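Side-chain contacts in toll-like receptor 13 (Mus musculus, PDB 4Z0C), which recognises bacterial 23S ribosomal RNA as an innate immune receptor and signals through MYD88 and TRAF6 to activate NF-kappa-B and inflammatory cytokine secretion: residues A[453-458]-A[466-471]; A[499-504]-A[519-524]. One frame throughout, in Å; residues are numbered along the deposited sequence.

Contact 1. Residues A[453-458]-A[466-471]. With nucleotides of chain C.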
ATOM      1  N   LEU A 453       6.920 -11.827 -17.581  1.00 27.25           N
ATOM      2  CA  LEU A 453       6.896 -12.367 -16.224  1.00 16.45           C
ATOM      3  C   LEU A 453       6.171 -11.416 -15.284  1.00 22.98           C
ATOM      4  O   LEU A 453       6.558 -10.246 -15.138  1.00 25.48           O
ATOM      5  CB  LEU A 453       8.326 -12.620 -15.708  1.00 21.93           C
ATOM      6  CG  LEU A 453       8.499 -12.980 -14.216  1.00 27.81           C
ATOM      7  CD1 LEU A 453       7.663 -14.197 -13.834  1.00 22.34           C
ATOM      8  CD2 LEU A 453       9.972 -13.247 -13.845  1.00 23.14           C
ATOM      9  N   ILE A 454       5.144 -11.921 -14.621  1.00 28.00           N
ATOM     10  CA  ILE A 454       4.404 -11.138 -13.636  1.00 25.04           C
ATOM     11  C   ILE A 454       4.648 -11.597 -12.184  1.00 18.27           C
ATOM     12  O   ILE A 454       4.341 -12.727 -11.831  1.00 21.64           O
ATOM     13  CB  ILE A 454       2.915 -11.201 -13.934  1.00 25.80           C
ATOM     14  CG1 ILE A 454       2.653 -10.685 -15.363  1.00 24.51           C
ATOM     15  CG2 ILE A 454       2.148 -10.431 -12.881  1.00 20.82           C
ATOM     16  CD1 ILE A 454       1.226 -10.898 -15.840  1.00 21.37           C
ATOM     17  N   LEU A 455       5.207 -10.721 -11.348  1.00 18.69           N
ATOM     18  CA  LEU A 455       5.459 -11.049  -9.940  1.00 21.74           C
ATOM     19  C   LEU A 455       4.771 -10.050  -9.040  1.00 22.25           C
ATOM     20  O   LEU A 455       5.128  -9.893  -7.884  1.00 27.47           O
ATOM     21  CB  LEU A 455       6.946 -11.050  -9.623  1.00 17.87           C
ATOM     22  CG  LEU A 455       7.675 -12.254 -10.187  1.00 23.14           C
ATOM     23  CD1 LEU A 455       9.158 -11.959 -10.251  1.00 24.59           C
ATOM     24  CD2 LEU A 455       7.378 -13.472  -9.337  1.00 13.47           C
ATOM     25  N   SER A 456       3.784  -9.361  -9.589  1.00 18.32           N
ATOM     26  CA  SER A 456       3.146  -8.284  -8.861  1.00 23.74           C
ATOM     27  C   SER A 456       2.272  -8.768  -7.712  1.00 21.68           C
ATOM     28  O   SER A 456       1.789  -9.898  -7.719  1.00 19.60           O
ATOM     29  CB  SER A 456       2.356  -7.399  -9.818  1.00 25.48           C
ATOM     30  OG  SER A 456       1.326  -8.143 -10.423  1.00 25.26           O
ATOM     31  N   HIS A 457       2.090  -7.901  -6.718  1.00 20.40           N
ATOM     32  CA  HIS A 457       1.206  -8.169  -5.591  1.00 15.46           C
ATOM     33  C   HIS A 457       1.633  -9.394  -4.790  1.00 23.56           C
ATOM     34  O   HIS A 457       0.803 -10.152  -4.276  1.00 29.01           O
ATOM     35  CB  HIS A 457      -0.232  -8.354  -6.071  1.00 14.79           C
ATOM     36  CG  HIS A 457      -0.864  -7.117  -6.615  1.00 18.34           C
ATOM     37  ND1 HIS A 457      -1.393  -6.136  -5.803  1.00 24.42           N
ATOM     38  CD2 HIS A 457      -1.097  -6.722  -7.890  1.00 14.08           C
ATOM     39  CE1 HIS A 457      -1.918  -5.184  -6.555  1.00 18.52           C
ATOM     40  NE2 HIS A 457      -1.763  -5.525  -7.823  1.00 21.92           N
ATOM     41  N   ASN A 458       2.931  -9.603  -4.716  1.00 20.07           N
ATOM     42  CA  ASN A 458       3.480 -10.562  -3.772  1.00 17.35           C
ATOM     43  C   ASN A 458       3.940  -9.809  -2.535  1.00 20.77           C
ATOM     44  O   ASN A 458       3.460  -8.702  -2.267  1.00 30.60           O
ATOM     45  CB  ASN A 458       4.615 -11.324  -4.420  1.00 10.81           C
ATOM     46  CG  ASN A 458       4.099 -12.358  -5.379  1.00 24.05           C
ATOM     47  OD1 ASN A 458       3.609 -13.403  -4.953  1.00 23.49           O
ATOM     48  ND2 ASN A 458       4.149 -12.057  -6.677  1.00 23.45           N
ATOM     49  N   ASN A 466      21.295 -12.515  -9.424  1.00 46.84           N
ATOM     50  CA  ASN A 466      21.010 -13.537 -10.436  1.00 49.45           C
ATOM     51  C   ASN A 466      19.646 -14.234 -10.276  1.00 43.72           C
ATOM     52  O   ASN A 466      19.473 -15.377 -10.708  1.00 37.27           O
ATOM     53  CB  ASN A 466      22.142 -14.574 -10.499  1.00 54.12           C
ATOM     54  CG  ASN A 466      23.493 -13.950 -10.800  1.00 63.40           C
ATOM     55  OD1 ASN A 466      23.596 -13.012 -11.591  1.00 66.72           O
ATOM     56  ND2 ASN A 466      24.538 -14.459 -10.152  1.00 64.48           N
ATOM     57  N   SER A 467      18.693 -13.551  -9.643  1.00 39.81           N
ATOM     58  CA  SER A 467      17.318 -14.045  -9.558  1.00 38.76           C
ATOM     59  C   SER A 467      16.739 -14.271 -10.949  1.00 37.92           C
ATOM     60  O   SER A 467      15.966 -15.195 -11.165  1.00 42.08           O
ATOM     61  CB  SER A 467      16.433 -13.039  -8.824  1.00 40.28           C
ATOM     62  OG  SER A 467      16.525 -13.194  -7.426  1.00 51.74           O
ATOM     63  N   PHE A 468      17.141 -13.417 -11.887  1.00 29.93           N
ATOM     64  CA  PHE A 468      16.597 -13.402 -13.231  1.00 32.52           C
ATOM     65  C   PHE A 468      17.585 -13.870 -14.299  1.00 32.60           C
ATOM     66  O   PHE A 468      17.428 -13.533 -15.474  1.00 35.64           O
ATOM     67  CB  PHE A 468      16.106 -11.992 -13.585  1.00 29.98           C
ATOM     68  CG  PHE A 468      15.121 -11.424 -12.607  1.00 25.51           C
ATOM     69  CD1 PHE A 468      13.826 -11.908 -12.547  1.00 21.03           C
ATOM     70  CD2 PHE A 468      15.495 -10.409 -11.740  1.00 25.14           C
ATOM     71  CE1 PHE A 468      12.917 -11.385 -11.661  1.00 21.95           C
ATOM     72  CE2 PHE A 468      14.598  -9.883 -10.833  1.00 23.17           C
ATOM     73  CZ  PHE A 468      13.305 -10.366 -10.792  1.00 28.04           C
ATOM     74  N   SER A 469      18.604 -14.631 -13.914  1.00 26.95           N
ATOM     75  CA  SER A 469      19.498 -15.203 -14.928  1.00 31.48           C
ATOM     76  C   SER A 469      18.752 -16.206 -15.847  1.00 42.30           C
ATOM     77  O   SER A 469      17.766 -16.842 -15.450  1.00 35.30           O
ATOM     78  CB  SER A 469      20.722 -15.859 -14.283  1.00 32.52           C
ATOM     79  OG  SER A 469      20.388 -17.093 -13.688  1.00 41.79           O
ATOM     80  N   GLY A 470      19.204 -16.309 -17.091  1.00 38.91           N
ATOM     81  CA  GLY A 470      18.579 -17.198 -18.047  1.00 41.54           C
ATOM     82  C   GLY A 470      17.396 -16.587 -18.787  1.00 45.03           C
ATOM     83  O   GLY A 470      16.906 -17.152 -19.763  1.00 46.30           O
ATOM     84  N   LEU A 471      16.929 -15.434 -18.326  1.00 38.13           N
ATOM     85  CA  LEU A 471      15.778 -14.794 -18.945  1.00 34.82           C
ATOM     86  C   LEU A 471      16.232 -13.851 -20.056  1.00 43.35           C
ATOM     87  O   LEU A 471      15.861 -12.681 -20.093  1.00 44.72           O
ATOM     88  CB  LEU A 471      14.945 -14.057 -17.904  1.00 32.33           C
ATOM     89  CG  LEU A 471      14.272 -14.991 -16.901  1.00 31.51           C
ATOM     90  CD1 LEU A 471      13.472 -14.227 -15.854  1.00 29.18           C
ATOM     91  CD2 LEU A 471      13.384 -16.010 -17.620  1.00 25.16           C
TER
ATOM     92  P     G C   3      -5.714   0.890  -8.209  1.00 66.27           P
ATOM     93  OP1   G C   3      -5.377   0.472  -6.843  1.00 58.42           O
ATOM     94  OP2   G C   3      -6.114   2.301  -8.425  1.00 79.68           O
ATOM     95  O5'   G C   3      -4.452   0.538  -9.116  1.00 30.00           O
ATOM     96  C5'   G C   3      -3.504   1.578  -9.382  1.00 29.28           C
ATOM     97  C4'   G C   3      -2.875   1.489 -10.754  1.00 30.15           C
ATOM     98  O4'   G C   3      -1.973   0.356 -10.806  1.00 30.17           O
ATOM     99  C3'   G C   3      -3.838   1.319 -11.933  1.00 30.97           C
ATOM    100  O3'   G C   3      -3.257   1.914 -13.093  1.00 28.66           O
ATOM    101  C2'   G C   3      -3.831  -0.188 -12.137  1.00 28.62           C
ATOM    102  O2'   G C   3      -4.172  -0.572 -13.445  1.00 29.15           O
ATOM    103  C1'   G C   3      -2.370  -0.526 -11.831  1.00 22.48           C
ATOM    104  N9    G C   3      -2.117  -1.877 -11.347  1.00 27.91           N
ATOM    105  C8    G C   3      -2.663  -2.482 -10.242  1.00 32.18           C
ATOM    106  N7    G C   3      -2.198  -3.683 -10.053  1.00 28.87           N
ATOM    107  C5    G C   3      -1.283  -3.878 -11.080  1.00 25.26           C
ATOM    108  C6    G C   3      -0.461  -4.993 -11.395  1.00 22.94           C
ATOM    109  O6    G C   3      -0.371  -6.085 -10.837  1.00 27.74           O
ATOM    110  N1    G C   3       0.318  -4.759 -12.513  1.00 31.42           N
ATOM    111  C2    G C   3       0.302  -3.601 -13.251  1.00 32.23           C
ATOM    112  N2    G C   3       1.130  -3.587 -14.302  1.00 26.75           N
ATOM    113  N3    G C   3      -0.459  -2.556 -12.976  1.00 30.65           N
ATOM    114  C4    G C   3      -1.218  -2.763 -11.885  1.00 30.04           C
TER
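Leu453 and Leu455 meet Phe468 and Leu471 inside one coil of the leucine-rich repeat solenoid that forms the ectodomain of the receptor, where the strand on the concave side faces the two beta turns of the convex side. The interaction between 453-458 and 466-471 is wholly apolar. Phe468 presents the edge of its ring: atom CE1 lies 4.1 Å from Leu453 CD2 and 4.1 Å from Leu455 CD1, and both methyls sit near the ring plane. The Leu455 and Phe468 side chains come from opposite directions, whereas those of Leu453 and Phe468 cross at about a right angle. A trans chi1 of 171° swings the Leu453 side chain so that CD2 also comes within 4.2 Å of Leu471 CD1. Leu477 of the next coil and Leu429 of the preceding one continue this core on the two neighbouring strands.

Polar bonds gather where the segment 453-458 leaves the strand. Asn458 ND2 donates to Leu455 O at 2.7 Å, nearly straight at 165° but from above the carbonyl plane, while Asn458 OD1 accepts from Ile436 N; the amide thus ties adjacent coils together.

The other face of the same segment reads RNA. Ser456 OG donates to O6 of G3 of chain C at 2.7 Å. Beside it, the His457 ring, stacked with Tyr481, offers NE2 edge-on to N7 of that guanine at 2.9 Å, with an N-H...N angle of 163°.

Contact 2. Residues A[499-504]-A[519-524]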
ATOM      1  N   LEU A 499      12.304  -4.812 -22.308  1.00 27.94           N
ATOM      2  CA  LEU A 499      11.709  -3.592 -22.877  1.00 29.61           C
ATOM      3  C   LEU A 499      10.933  -2.784 -21.852  1.00 32.23           C
ATOM      4  O   LEU A 499      10.908  -1.557 -21.903  1.00 36.35           O
ATOM      5  CB  LEU A 499      10.766  -3.932 -24.028  1.00 21.65           C
ATOM      6  CG  LEU A 499      11.449  -4.514 -25.262  1.00 30.66           C
ATOM      7  CD1 LEU A 499      10.436  -4.778 -26.385  1.00 26.89           C
ATOM      8  CD2 LEU A 499      12.566  -3.599 -25.724  1.00 26.95           C
ATOM      9  N   ILE A 500      10.273  -3.489 -20.944  1.00 29.65           N
ATOM     10  CA  ILE A 500       9.358  -2.877 -19.993  1.00 27.62           C
ATOM     11  C   ILE A 500       9.684  -3.382 -18.606  1.00 26.99           C
ATOM     12  O   ILE A 500       9.758  -4.589 -18.386  1.00 33.63           O
ATOM     13  CB  ILE A 500       7.900  -3.265 -20.296  1.00 32.06           C
ATOM     14  CG1 ILE A 500       7.496  -2.810 -21.699  1.00 32.96           C
ATOM     15  CG2 ILE A 500       6.970  -2.671 -19.265  1.00 29.35           C
ATOM     16  CD1 ILE A 500       6.130  -3.369 -22.145  1.00 21.52           C
ATOM     17  N   LEU A 501       9.903  -2.461 -17.678  1.00 24.51           N
ATOM     18  CA  LEU A 501      10.148  -2.803 -16.285  1.00 21.95           C
ATOM     19  C   LEU A 501       9.242  -1.977 -15.377  1.00 24.28           C
ATOM     20  O   LEU A 501       9.295  -0.754 -15.377  1.00 26.39           O
ATOM     21  CB  LEU A 501      11.617  -2.605 -15.926  1.00 17.54           C
ATOM     22  CG  LEU A 501      11.996  -2.790 -14.452  1.00 16.65           C
ATOM     23  CD1 LEU A 501      11.745  -4.220 -13.988  1.00 14.55           C
ATOM     24  CD2 LEU A 501      13.467  -2.396 -14.210  1.00 19.10           C
ATOM     25  N   LYS A 502       8.408  -2.664 -14.604  1.00 29.57           N
ATOM     26  CA  LYS A 502       7.406  -2.012 -13.771  1.00 24.13           C
ATOM     27  C   LYS A 502       7.690  -2.201 -12.279  1.00 19.59           C
ATOM     28  O   LYS A 502       7.579  -3.300 -11.755  1.00 17.74           O
ATOM     29  CB  LYS A 502       6.042  -2.579 -14.106  1.00 18.06           C
ATOM     30  CG  LYS A 502       5.667  -2.431 -15.592  1.00 21.21           C
ATOM     31  CD  LYS A 502       4.293  -2.969 -15.845  1.00 22.36           C
ATOM     32  CE  LYS A 502       3.885  -2.737 -17.283  1.00 43.73           C
ATOM     33  NZ  LYS A 502       2.489  -3.196 -17.538  1.00 52.61           N
ATOM     34  N   LEU A 503       8.036  -1.117 -11.600  1.00 19.05           N
ATOM     35  CA  LEU A 503       8.473  -1.191 -10.212  1.00 18.16           C
ATOM     36  C   LEU A 503       7.671  -0.249  -9.331  1.00 18.46           C
ATOM     37  O   LEU A 503       8.113   0.128  -8.255  1.00 27.49           O
ATOM     38  CB  LEU A 503       9.949  -0.842 -10.118  1.00 15.00           C
ATOM     39  CG  LEU A 503      10.961  -1.896 -10.563  1.00 27.52           C
ATOM     40  CD1 LEU A 503      12.353  -1.258 -10.608  1.00 28.33           C
ATOM     41  CD2 LEU A 503      10.964  -3.088  -9.642  1.00 31.87           C
ATOM     42  N   GLY A 504       6.513   0.170  -9.809  1.00 16.83           N
ATOM     43  CA  GLY A 504       5.707   1.121  -9.070  1.00 17.39           C
ATOM     44  C   GLY A 504       5.164   0.508  -7.799  1.00 26.56           C
ATOM     45  O   GLY A 504       5.101  -0.701  -7.684  1.00 22.91           O
ATOM     46  N   PRO A 519      24.639   1.665 -10.317  1.00 38.77           N
ATOM     47  CA  PRO A 519      23.352   2.134 -10.832  1.00 33.08           C
ATOM     48  C   PRO A 519      22.569   0.894 -11.197  1.00 36.85           C
ATOM     49  O   PRO A 519      23.106   0.018 -11.878  1.00 37.93           O
ATOM     50  CB  PRO A 519      23.731   2.890 -12.099  1.00 35.37           C
ATOM     51  CG  PRO A 519      25.164   3.207 -11.955  1.00 45.73           C
ATOM     52  CD  PRO A 519      25.762   2.091 -11.160  1.00 45.82           C
ATOM     53  N   PRO A 520      21.326   0.803 -10.718  1.00 35.82           N
ATOM     54  CA  PRO A 520      20.525  -0.423 -10.812  1.00 27.58           C
ATOM     55  C   PRO A 520      20.060  -0.799 -12.222  1.00 26.93           C
ATOM     56  O   PRO A 520      19.884  -1.980 -12.508  1.00 36.13           O
ATOM     57  CB  PRO A 520      19.325  -0.113  -9.921  1.00 32.46           C
ATOM     58  CG  PRO A 520      19.239   1.382  -9.895  1.00 40.36           C
ATOM     59  CD  PRO A 520      20.635   1.885  -9.994  1.00 35.40           C
ATOM     60  N   PHE A 521      19.919   0.181 -13.104  1.00 25.50           N
ATOM     61  CA  PHE A 521      19.394  -0.061 -14.448  1.00 33.49           C
ATOM     62  C   PHE A 521      20.504  -0.069 -15.492  1.00 39.00           C
ATOM     63  O   PHE A 521      20.254   0.016 -16.693  1.00 36.36           O
ATOM     64  CB  PHE A 521      18.342   0.995 -14.773  1.00 31.28           C
ATOM     65  CG  PHE A 521      17.328   1.168 -13.685  1.00 32.56           C
ATOM     66  CD1 PHE A 521      16.567   0.085 -13.254  1.00 32.45           C
ATOM     67  CD2 PHE A 521      17.163   2.391 -13.057  1.00 28.12           C
ATOM     68  CE1 PHE A 521      15.629   0.232 -12.239  1.00 28.93           C
ATOM     69  CE2 PHE A 521      16.233   2.548 -12.035  1.00 26.60           C
ATOM     70  CZ  PHE A 521      15.456   1.475 -11.636  1.00 28.70           C
ATOM     71  N   ILE A 522      21.740  -0.167 -15.023  1.00 40.24           N
ATOM     72  CA  ILE A 522      22.896  -0.018 -15.899  1.00 49.58           C
ATOM     73  C   ILE A 522      22.993  -1.078 -17.017  1.00 49.66           C
ATOM     74  O   ILE A 522      23.504  -0.795 -18.097  1.00 53.04           O
ATOM     75  CB  ILE A 522      24.213   0.047 -15.065  1.00 42.53           C
ATOM     76  CG1 ILE A 522      25.365   0.580 -15.911  1.00 41.99           C
ATOM     77  CG2 ILE A 522      24.556  -1.305 -14.473  1.00 26.83           C
ATOM     78  CD1 ILE A 522      25.087   1.924 -16.482  1.00 48.82           C
ATOM     79  N   LYS A 523      22.461  -2.271 -16.787  1.00 53.57           N
ATOM     80  CA  LYS A 523      22.544  -3.321 -17.807  1.00 60.73           C
ATOM     81  C   LYS A 523      21.315  -3.412 -18.726  1.00 56.70           C
ATOM     82  O   LYS A 523      21.319  -4.154 -19.707  1.00 50.83           O
ATOM     83  CB  LYS A 523      22.838  -4.687 -17.172  1.00 64.29           C
ATOM     84  CG  LYS A 523      24.285  -5.186 -17.331  1.00 71.07           C
ATOM     85  CD  LYS A 523      25.337  -4.104 -17.054  1.00 76.69           C
ATOM     86  CE  LYS A 523      25.915  -3.493 -18.337  1.00 81.81           C
ATOM     87  NZ  LYS A 523      26.736  -4.454 -19.125  1.00 83.31           N
ATOM     88  N   LEU A 524      20.274  -2.648 -18.417  1.00 50.54           N
ATOM     89  CA  LEU A 524      19.048  -2.712 -19.193  1.00 45.96           C
ATOM     90  C   LEU A 524      19.134  -1.847 -20.454  1.00 46.58           C
ATOM     91  O   LEU A 524      18.477  -0.810 -20.559  1.00 44.18           O
ATOM     92  CB  LEU A 524      17.870  -2.292 -18.327  1.00 39.42           C
ATOM     93  CG  LEU A 524      17.699  -3.131 -17.064  1.00 32.55           C
ATOM     94  CD1 LEU A 524      16.545  -2.589 -16.230  1.00 30.00           C
ATOM     95  CD2 LEU A 524      17.504  -4.610 -17.386  1.00 31.93           C
TER
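Leu501 and Leu503 reach Phe521 through two different first torsions. Leu501 holds CG anti to the backbone N (chi1 174°), while Leu503, two residues on, holds CG anti to its carbonyl carbon (chi1 -76°); from these positions Leu501 CD2 and Leu503 CD1 both arrive at Phe521 CE1. The separations from that atom are 3.9 Å for Leu501 CD2 and 4.0 Å for Leu503 CD1. Their approaches differ: Leu503 CD1 lies at the ring edge, near its plane, and the Leu503 and Phe521 side chains come from opposite directions, whereas the Leu501 and Phe521 side chains cross at about a right angle and Leu501 CD2 meets the ring obliquely. Leu501 CD2 has a second and closer neighbour in Leu524 CD1, at 3.7 Å.

Overlapping type I turns, Pro519 to Ile522 and Phe521 to Leu524, bend the chain so that the CB atoms of both Phe521 and Leu524 point toward 499-504. The second turn is closed by Leu524 N donating to Phe521 O at 3.2 Å. Against one face of the phenyl ring, offset toward its rim, Pro520 CG rests 3.8 Å above the plane. Phe546 adds an edge-to-face aromatic contact, and Leu477 and Leu530 on the flanking strands extend the leucine-rich repeat core.

All four touching residues are buried and every contact among them is between carbon atoms, so cohesion across the coil rests on dispersion and the exclusion of water.

In the fold
Both are core contacts of the leucine-rich repeat ectodomain, a chain that lacks the receptor's TIR domain. Each joins a concave-side strand to its own convex-side turns and buries a similar area, 108 Å² in contact 1 and 116 Å² in contact 2. Their centres are 12 Å apart. Strand 476-478 lies between them, and its Leu477 packs on Leu453 of contact 1 and Leu501 of contact 2. The turns differ, type I then type II in 466-471 but two of type I in 519-524, reached after a longer connection. At the concave surface contact 1 both donates hydrogen bonds to a guanine and packs Ile454 and Ser456 on an adenine base, while contact 2 packs Lys502 on a guanine base.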